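Local coordinates for multifunctional non-homologous end joining DNA repair protein LigD (Mycobacterium tuberculosis, PDB 2IRU) that probably repairs DNA double-strand breaks together with Ku by non-homologous end joining, its polymerase domain, the part present here, extending the broken ends with nucleotides, at residues A[43-57]-A[108-120]. Sequence-based numbering, arbitrary orientation.
Sequences MLGHIAGRPATRKRW and QAALEVHVPQWRF
P51 lies over a face of the W118 indole, its CD 4.1 Å from the centroid of the six-membered ring in a CH-pi contact, and P116 CG is offset toward the rim on one face of that ring. The R50 guanidinium carries R119 CG over one face, while its NH1 donates to P116 O (3.3 Å), which lies 22° out of the guanidinium plane; NH2 bonds T135 OG1 and forms a salt bridge with D291. R119 in turn sets one guanidinium face on A48 O, and a water at its edge links NH1 to G45 O. Q108 NE2 sits over the centre of the R56 guanidinium, whose NE donates to Q108 O (2.9 Å); the bend at chi3 (61°) folds the group back over the amide. W57 turns its ring edge to the E112 carboxylate.

Between these ends, strands 53-56 and 112-115 pair antiparallel: T53 N donates to H114 O and H114 N to T53 O, both at 2.8 Å. A classic beta bulge, with L111 and E112 both facing K55, interrupts the ladder, and beyond it W57 N still donates to A109 O (3.0 Å).

On the face carrying T53, K55, E112 and H114, H114 NE2 donates to E112 OE1 (2.8 Å) in its ring plane, which fixes the imidazole's rotation. E112 OE2 forms a salt bridge with R247. The register puts K55 and H114 on one face of the sheet; both, like R247, probably bind the substrate, and E112 probably positions H114 and R247 for the incoming nucleotide.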
ATOM      1  N   MET A  43      -2.218   4.817  10.113  1.00  6.92           N
ATOM      2  CA  MET A  43      -1.360   4.098   9.168  1.00  6.79           C
ATOM      3  C   MET A  43      -0.696   2.847   9.766  1.00  6.12           C
ATOM      4  O   MET A  43      -0.540   1.821   9.088  1.00  6.98           O
ATOM      5  CB  MET A  43      -0.267   5.022   8.575  1.00  6.61           C
ATOM      6  CG  MET A  43       0.465   4.391   7.412  1.00  7.73           C
ATOM      7  SD  MET A  43       1.646   5.526   6.687  1.00  8.38           S
ATOM      8  CE  MET A  43       2.319   4.511   5.349  1.00  8.56           C
ATOM      9  N   LEU A  44      -0.303   2.925  11.027  1.00  6.06           N
ATOM     10  CA  LEU A  44       0.578   1.887  11.593  1.00  5.85           C
ATOM     11  C   LEU A  44      -0.033   0.471  11.579  1.00  6.25           C
ATOM     12  O   LEU A  44       0.674  -0.512  11.253  1.00  6.49           O
ATOM     13  CB  LEU A  44       1.078   2.281  12.965  1.00  6.90           C
ATOM     14  CG  LEU A  44       2.144   3.371  12.903  1.00  6.31           C
ATOM     15  CD1 LEU A  44       2.334   3.794  14.348  1.00 13.19           C
ATOM     16  CD2 LEU A  44       3.431   2.889  12.286  1.00  8.38           C
ATOM     17  N   GLY A  45      -1.348   0.372  11.820  1.00  5.88           N
ATOM     18  CA  GLY A  45      -2.015  -0.931  11.961  1.00  6.78           C
ATOM     19  C   GLY A  45      -1.917  -1.726  10.661  1.00  6.80           C
ATOM     20  O   GLY A  45      -1.945  -2.960  10.662  1.00  8.10           O
ATOM     21  N   HIS A  46      -1.817  -1.012   9.547  1.00  6.03           N
ATOM     22  CA  HIS A  46      -1.811  -1.672   8.222  1.00  6.41           C
ATOM     23  C   HIS A  46      -0.438  -2.008   7.648  1.00  7.07           C
ATOM     24  O   HIS A  46      -0.340  -2.697   6.598  1.00  6.96           O
ATOM     25  CB  HIS A  46      -2.665  -0.875   7.222  1.00  7.78           C
ATOM     26  CG  HIS A  46      -3.923  -0.358   7.840  1.00  7.20           C
ATOM     27  ND1 HIS A  46      -4.950  -1.188   8.240  1.00  7.93           N
ATOM     28  CD2 HIS A  46      -4.286   0.894   8.188  1.00  9.50           C
ATOM     29  CE1 HIS A  46      -5.900  -0.455   8.799  1.00  8.23           C
ATOM     30  NE2 HIS A  46      -5.514   0.812   8.786  1.00  8.49           N
ATOM     31  N   ILE A  47       0.605  -1.529   8.346  1.00  7.24           N
ATOM     32  CA  ILE A  47       1.984  -1.854   8.027  1.00  6.66           C
ATOM     33  C   ILE A  47       2.706  -2.615   9.154  1.00  7.88           C
ATOM     34  O   ILE A  47       3.766  -3.177   8.918  1.00  7.62           O
ATOM     35  CB  ILE A  47       2.781  -0.631   7.544  1.00  8.01           C
ATOM     36  CG1 ILE A  47       2.914   0.405   8.662  1.00  5.78           C
ATOM     37  CG2 ILE A  47       2.019   0.045   6.381  1.00  8.20           C
ATOM     38  CD1 ILE A  47       3.761   1.686   8.232  1.00  7.44           C
ATOM     39  N   ALA A  48       2.097  -2.658  10.344  1.00  8.05           N
ATOM     40  CA  ALA A  48       2.648  -3.456  11.468  1.00 10.26           C
ATOM     41  C   ALA A  48       2.952  -4.890  11.022  1.00  9.35           C
ATOM     42  O   ALA A  48       2.158  -5.538  10.319  1.00 10.32           O
ATOM     43  CB  ALA A  48       1.655  -3.498  12.624  1.00 11.73           C
ATOM     44  N   GLY A  49       4.098  -5.401  11.483  1.00  9.08           N
ATOM     45  CA  GLY A  49       4.460  -6.788  11.233  1.00  6.97           C
ATOM     46  C   GLY A  49       4.910  -7.077   9.805  1.00  7.31           C
ATOM     47  O   GLY A  49       5.228  -8.226   9.487  1.00  8.32           O
ATOM     48  N   ARG A  50       4.950  -6.046   8.947  1.00  6.02           N
ATOM     49  CA  ARG A  50       5.277  -6.270   7.526  1.00  4.12           C
ATOM     50  C   ARG A  50       6.656  -5.704   7.184  1.00  4.21           C
ATOM     51  O   ARG A  50       7.017  -4.633   7.706  1.00  5.20           O
ATOM     52  CB  ARG A  50       4.238  -5.588   6.642  1.00  3.67           C
ATOM     53  CG  ARG A  50       2.847  -6.118   6.966  1.00  4.56           C
ATOM     54  CD  ARG A  50       1.725  -5.502   6.083  1.00  5.61           C
ATOM     55  NE  ARG A  50       0.478  -5.824   6.773  1.00  7.68           N
ATOM     56  CZ  ARG A  50      -0.216  -6.961   6.625  1.00  6.48           C
ATOM     57  NH1 ARG A  50       0.123  -7.871   5.694  1.00  5.29           N
ATOM     58  NH2 ARG A  50      -1.286  -7.164   7.383  1.00  8.61           N
ATOM     59  N   PRO A  51       7.410  -6.380   6.275  1.00  4.87           N
ATOM     60  CA  PRO A  51       8.667  -5.793   5.802  1.00  4.73           C
ATOM     61  C   PRO A  51       8.347  -4.550   4.979  1.00  6.19           C
ATOM     62  O   PRO A  51       7.543  -4.622   4.046  1.00  5.26           O
ATOM     63  CB  PRO A  51       9.270  -6.881   4.898  1.00  5.43           C
ATOM     64  CG  PRO A  51       8.030  -7.725   4.393  1.00  3.57           C
ATOM     65  CD  PRO A  51       7.064  -7.644   5.580  1.00  4.93           C
ATOM     66  N   ALA A  52       8.986  -3.435   5.323  1.00  5.42           N
ATOM     67  CA  ALA A  52       8.716  -2.151   4.641  1.00  6.30           C
ATOM     68  C   ALA A  52       9.753  -1.886   3.555  1.00  7.39           C
ATOM     69  O   ALA A  52      10.938  -1.636   3.874  1.00  7.95           O
ATOM     70  CB  ALA A  52       8.713  -0.994   5.634  1.00  6.52           C
ATOM     71  N   THR A  53       9.298  -1.947   2.302  1.00  5.77           N
ATOM     72  CA  THR A  53      10.103  -1.450   1.152  1.00  6.45           C
ATOM     73  C   THR A  53       9.934   0.059   1.036  1.00  6.36           C
ATOM     74  O   THR A  53       8.812   0.536   1.081  1.00  6.75           O
ATOM     75  CB  THR A  53       9.692  -2.178  -0.147  1.00  8.04           C
ATOM     76  OG1 THR A  53      10.087  -3.544  -0.040  1.00  6.26           O
ATOM     77  CG2 THR A  53      10.372  -1.568  -1.379  1.00  7.15           C
ATOM     78  N   ARG A  54      11.043   0.791   0.909  1.00  6.40           N
ATOM     79  CA  ARG A  54      10.991   2.267   0.727  1.00  5.59           C
ATOM     80  C   ARG A  54      11.217   2.634  -0.730  1.00  5.91           C
ATOM     81  O   ARG A  54      11.986   1.952  -1.404  1.00  7.13           O
ATOM     82  CB  ARG A  54      12.092   2.969   1.579  1.00  5.60           C
ATOM     83  CG  ARG A  54      11.838   2.953   3.111  1.00  6.93           C
ATOM     84  CD  ARG A  54      12.151   1.614   3.743  1.00  6.78           C
ATOM     85  NE  ARG A  54      13.609   1.449   3.784  1.00  7.37           N
ATOM     86  CZ  ARG A  54      14.275   0.295   3.695  1.00  8.87           C
ATOM     87  NH1 ARG A  54      13.637  -0.883   3.595  1.00  5.28           N
ATOM     88  NH2 ARG A  54      15.622   0.336   3.765  1.00  7.84           N
ATOM     89  N   LYS A  55      10.579   3.696  -1.214  1.00  6.02           N
ATOM     90  CA  LYS A  55      11.085   4.317  -2.423  1.00  6.68           C
ATOM     91  C   LYS A  55      11.454   5.761  -2.023  1.00  7.34           C
ATOM     92  O   LYS A  55      10.617   6.495  -1.457  1.00  6.68           O
ATOM     93  CB  LYS A  55      10.128   4.221  -3.607  1.00  7.27           C
ATOM     94  CG  LYS A  55      10.895   4.592  -4.916  1.00  6.24           C
ATOM     95  CD  LYS A  55      10.129   4.240  -6.197  1.00  9.43           C
ATOM     96  CE  LYS A  55      10.943   4.736  -7.405  1.00 11.44           C
ATOM     97  NZ  LYS A  55      10.139   4.511  -8.678  1.00 13.72           N
ATOM     98  N   ARG A  56      12.720   6.127  -2.291  1.00  6.66           N
ATOM     99  CA  ARG A  56      13.264   7.383  -1.839  1.00  7.34           C
ATOM    100  C   ARG A  56      13.542   8.332  -2.968  1.00  7.07           C
ATOM    101  O   ARG A  56      14.070   7.923  -4.009  1.00  6.75           O
ATOM    102  CB  ARG A  56      14.587   7.187  -1.039  1.00  8.06           C
ATOM    103  CG  ARG A  56      14.345   6.396   0.244  1.00  8.26           C
ATOM    104  CD  ARG A  56      15.615   6.004   1.012  1.00  8.74           C
ATOM    105  NE  ARG A  56      16.370   7.188   1.448  1.00 11.12           N
ATOM    106  CZ  ARG A  56      17.632   7.140   1.882  1.00  7.56           C
ATOM    107  NH1 ARG A  56      18.299   5.974   1.939  1.00  8.83           N
ATOM    108  NH2 ARG A  56      18.223   8.267   2.280  1.00  8.62           N
ATOM    109  N   TRP A  57      13.212   9.599  -2.739  1.00  7.54           N
ATOM    110  CA  TRP A  57      13.569  10.699  -3.639  1.00  6.87           C
ATOM    111  C   TRP A  57      14.408  11.757  -2.859  1.00  7.38           C
ATOM    112  O   TRP A  57      13.860  12.782  -2.451  1.00  7.22           O
ATOM    113  CB  TRP A  57      12.286  11.371  -4.165  1.00  8.56           C
ATOM    114  CG  TRP A  57      11.539  10.604  -5.228  1.00  8.36           C
ATOM    115  CD1 TRP A  57      11.565  10.878  -6.582  1.00  7.47           C
ATOM    116  CD2 TRP A  57      10.618   9.505  -5.062  1.00  9.57           C
ATOM    117  NE1 TRP A  57      10.741  10.003  -7.265  1.00  7.93           N
ATOM    118  CE2 TRP A  57      10.155   9.152  -6.361  1.00  8.50           C
ATOM    119  CE3 TRP A  57      10.159   8.776  -3.956  1.00  8.24           C
ATOM    120  CZ2 TRP A  57       9.236   8.119  -6.578  1.00  9.95           C
ATOM    121  CZ3 TRP A  57       9.252   7.741  -4.162  1.00  5.72           C
ATOM    122  CH2 TRP A  57       8.801   7.412  -5.476  1.00  9.74           C
ATOM    123  N   GLN A 108      14.122  10.255   5.723  1.00  6.32           N
ATOM    124  CA  GLN A 108      14.789   9.493   4.651  1.00  6.08           C
ATOM    125  C   GLN A 108      14.365   9.989   3.237  1.00  6.01           C
ATOM    126  O   GLN A 108      14.937   9.532   2.216  1.00  6.92           O
ATOM    127  CB  GLN A 108      14.425   7.980   4.788  1.00  5.27           C
ATOM    128  CG  GLN A 108      15.158   7.226   5.922  1.00  7.45           C
ATOM    129  CD  GLN A 108      16.565   6.878   5.495  1.00  8.59           C
ATOM    130  OE1 GLN A 108      17.552   7.561   5.887  1.00 12.58           O
ATOM    131  NE2 GLN A 108      16.664   5.915   4.610  1.00  5.31           N
ATOM    132  N   ALA A 109      13.356  10.866   3.163  1.00  4.89           N
ATOM    133  CA  ALA A 109      12.707  11.203   1.863  1.00  5.42           C
ATOM    134  C   ALA A 109      12.142   9.922   1.207  1.00  4.92           C
ATOM    135  O   ALA A 109      12.040   9.801  -0.028  1.00  7.05           O
ATOM    136  CB  ALA A 109      13.685  11.946   0.916  1.00  6.14           C
ATOM    137  N   ALA A 110      11.798   8.950   2.056  1.00  4.94           N
ATOM    138  CA  ALA A 110      11.110   7.721   1.572  1.00  5.13           C
ATOM    139  C   ALA A 110       9.631   8.111   1.412  1.00  6.91           C
ATOM    140  O   ALA A 110       8.784   7.853   2.317  1.00  7.14           O
ATOM    141  CB  ALA A 110      11.297   6.537   2.551  1.00  6.34           C
ATOM    142  N   LEU A 111       9.324   8.785   0.292  1.00  5.83           N
ATOM    143  CA  LEU A 111       7.939   9.254   0.073  1.00  5.92           C
ATOM    144  C   LEU A 111       7.004   8.072   0.100  1.00  6.52           C
ATOM    145  O   LEU A 111       5.876   8.172   0.608  1.00  7.29           O
ATOM    146  CB  LEU A 111       7.821  10.005  -1.280  1.00  6.09           C
ATOM    147  CG  LEU A 111       8.797  11.178  -1.411  1.00  8.33           C
ATOM    148  CD1 LEU A 111       8.564  11.874  -2.774  1.00  6.31           C
ATOM    149  CD2 LEU A 111       8.677  12.167  -0.189  1.00 10.47           C
ATOM    150  N   GLU A 112       7.470   6.953  -0.445  1.00  6.86           N
ATOM    151  CA  GLU A 112       6.630   5.736  -0.556  1.00  5.67           C
ATOM    152  C   GLU A 112       7.045   4.632   0.399  1.00  6.23           C
ATOM    153  O   GLU A 112       8.248   4.315   0.533  1.00  5.17           O
ATOM    154  CB  GLU A 112       6.652   5.210  -1.981  1.00  5.90           C
ATOM    155  CG  GLU A 112       5.998   6.211  -2.945  1.00  6.31           C
ATOM    156  CD  GLU A 112       5.760   5.666  -4.348  1.00  9.13           C
ATOM    157  OE1 GLU A 112       6.241   4.565  -4.658  1.00  7.96           O
ATOM    158  OE2 GLU A 112       5.142   6.399  -5.170  1.00  8.82           O
ATOM    159  N   VAL A 113       6.040   4.078   1.068  1.00  5.09           N
ATOM    160  CA  VAL A 113       6.201   2.824   1.852  1.00  5.98           C
ATOM    161  C   VAL A 113       5.379   1.729   1.153  1.00  5.79           C
ATOM    162  O   VAL A 113       4.192   1.934   0.900  1.00  5.80           O
ATOM    163  CB  VAL A 113       5.721   3.023   3.303  1.00  6.46           C
ATOM    164  CG1 VAL A 113       5.834   1.732   4.136  1.00  8.26           C
ATOM    165  CG2 VAL A 113       6.500   4.180   3.924  1.00  7.03           C
ATOM    166  N   HIS A 114       6.010   0.599   0.848  1.00  4.69           N
ATOM    167  CA  HIS A 114       5.352  -0.539   0.195  1.00  6.17           C
ATOM    168  C   HIS A 114       5.447  -1.742   1.117  1.00  7.24           C
ATOM    169  O   HIS A 114       6.504  -1.954   1.744  1.00  6.13           O
ATOM    170  CB  HIS A 114       6.075  -0.874  -1.109  1.00  7.17           C
ATOM    171  CG  HIS A 114       6.035   0.220  -2.136  1.00  6.58           C
ATOM    172  ND1 HIS A 114       5.412   0.072  -3.355  1.00  8.05           N
ATOM    173  CD2 HIS A 114       6.573   1.466  -2.135  1.00  5.89           C
ATOM    174  CE1 HIS A 114       5.557   1.184  -4.059  1.00  8.00           C
ATOM    175  NE2 HIS A 114       6.280   2.039  -3.352  1.00  4.54           N
ATOM    176  N   VAL A 115       4.355  -2.498   1.251  1.00  7.66           N
ATOM    177  CA  VAL A 115       4.370  -3.697   2.116  1.00  8.54           C
ATOM    178  C   VAL A 115       3.647  -4.877   1.411  1.00  7.90           C
ATOM    179  O   VAL A 115       2.741  -4.666   0.562  1.00  8.34           O
ATOM    180  CB  VAL A 115       3.683  -3.446   3.507  1.00  9.16           C
ATOM    181  CG1 VAL A 115       4.520  -2.453   4.374  1.00  6.43           C
ATOM    182  CG2 VAL A 115       2.209  -2.964   3.331  1.00 11.41           C
ATOM    183  N   PRO A 116       4.039  -6.121   1.756  1.00  8.34           N
ATOM    184  CA  PRO A 116       3.282  -7.281   1.236  1.00  8.41           C
ATOM    185  C   PRO A 116       2.064  -7.571   2.102  1.00  8.87           C
ATOM    186  O   PRO A 116       1.830  -6.853   3.081  1.00  9.08           O
ATOM    187  CB  PRO A 116       4.317  -8.410   1.316  1.00  8.43           C
ATOM    188  CG  PRO A 116       5.102  -8.070   2.652  1.00  8.43           C
ATOM    189  CD  PRO A 116       5.192  -6.510   2.596  1.00  6.85           C
ATOM    190  N   GLN A 117       1.299  -8.611   1.734  1.00  9.17           N
ATOM    191  CA  GLN A 117       0.001  -8.895   2.367  1.00  8.75           C
ATOM    192  C   GLN A 117       0.121  -9.925   3.494  1.00  8.90           C
ATOM    193  O   GLN A 117      -0.892 -10.344   4.061  1.00  9.22           O
ATOM    194  CB  GLN A 117      -1.037  -9.355   1.299  1.00 10.30           C
ATOM    195  CG  GLN A 117      -1.057  -8.437   0.081  1.00 11.05           C
ATOM    196  CD  GLN A 117      -1.129  -6.938   0.476  1.00 11.44           C
ATOM    197  OE1 GLN A 117      -2.026  -6.534   1.252  1.00 11.43           O
ATOM    198  NE2 GLN A 117      -0.169  -6.120  -0.031  1.00 10.20           N
ATOM    199  N   TRP A 118       1.358 -10.307   3.776  1.00  9.28           N
ATOM    200  CA  TRP A 118       1.688 -11.179   4.908  1.00  8.90           C
ATOM    201  C   TRP A 118       2.418 -10.424   6.018  1.00  9.48           C
ATOM    202  O   TRP A 118       3.010  -9.362   5.784  1.00  9.74           O
ATOM    203  CB  TRP A 118       2.487 -12.407   4.452  1.00  8.45           C
ATOM    204  CG  TRP A 118       3.768 -12.073   3.719  1.00  8.01           C
ATOM    205  CD1 TRP A 118       3.929 -12.009   2.350  1.00  7.76           C
ATOM    206  CD2 TRP A 118       5.060 -11.802   4.291  1.00  6.97           C
ATOM    207  NE1 TRP A 118       5.231 -11.718   2.040  1.00  8.37           N
ATOM    208  CE2 TRP A 118       5.954 -11.596   3.209  1.00  7.67           C
ATOM    209  CE3 TRP A 118       5.559 -11.729   5.612  1.00  8.85           C
ATOM    210  CZ2 TRP A 118       7.312 -11.299   3.401  1.00  8.07           C
ATOM    211  CZ3 TRP A 118       6.915 -11.424   5.798  1.00  9.18           C
ATOM    212  CH2 TRP A 118       7.763 -11.193   4.690  1.00  9.23           C
ATOM    213  N   ARG A 119       2.353 -10.977   7.226  1.00 10.31           N
ATOM    214  CA  ARG A 119       3.155 -10.479   8.357  1.00  9.51           C
ATOM    215  C   ARG A 119       4.173 -11.496   8.858  1.00  8.72           C
ATOM    216  O   ARG A 119       3.956 -12.724   8.765  1.00  7.40           O
ATOM    217  CB  ARG A 119       2.255 -10.117   9.525  1.00  9.54           C
ATOM    218  CG  ARG A 119       1.342  -8.944   9.266  1.00 11.34           C
ATOM    219  CD  ARG A 119       0.303  -8.849  10.354  1.00 15.44           C
ATOM    220  NE  ARG A 119       0.862  -8.416  11.620  1.00 14.76           N
ATOM    221  CZ  ARG A 119       0.352  -7.415  12.331  1.00 18.62           C
ATOM    222  NH1 ARG A 119      -0.740  -6.792  11.885  1.00 18.38           N
ATOM    223  NH2 ARG A 119       0.909  -7.049  13.476  1.00 15.63           N
ATOM    224  N   PHE A 120       5.289 -10.992   9.366  1.00  8.63           N
ATOM    225  CA  PHE A 120       6.189 -11.822  10.181  1.00  8.32           C
ATOM    226  C   PHE A 120       5.475 -12.407  11.398  1.00  9.87           C
ATOM    227  O   PHE A 120       4.589 -11.767  12.006  1.00 10.39           O
ATOM    228  CB  PHE A 120       7.372 -10.989  10.649  1.00  8.53           C
ATOM    229  CG  PHE A 120       8.312 -10.626   9.554  1.00  6.96           C
ATOM    230  CD1 PHE A 120       9.208 -11.558   9.046  1.00  8.46           C
ATOM    231  CD2 PHE A 120       8.316  -9.332   9.048  1.00  7.36           C
ATOM    232  CE1 PHE A 120      10.080 -11.222   8.016  1.00  9.88           C
ATOM    233  CE2 PHE A 120       9.208  -8.972   8.012  1.00  9.58           C
ATOM    234  CZ  PHE A 120      10.073  -9.886   7.504  1.00  7.60           C
TER
HETATM  235  O   HOH W   1      -2.165  -4.365  12.996  1.00 24.44           O
HETATM  236  O   HOH W   2      15.514   3.564   3.632  1.00 12.07           O
HETATM  237  O   HOH W   3      20.146   8.088   4.461  1.00 16.05           O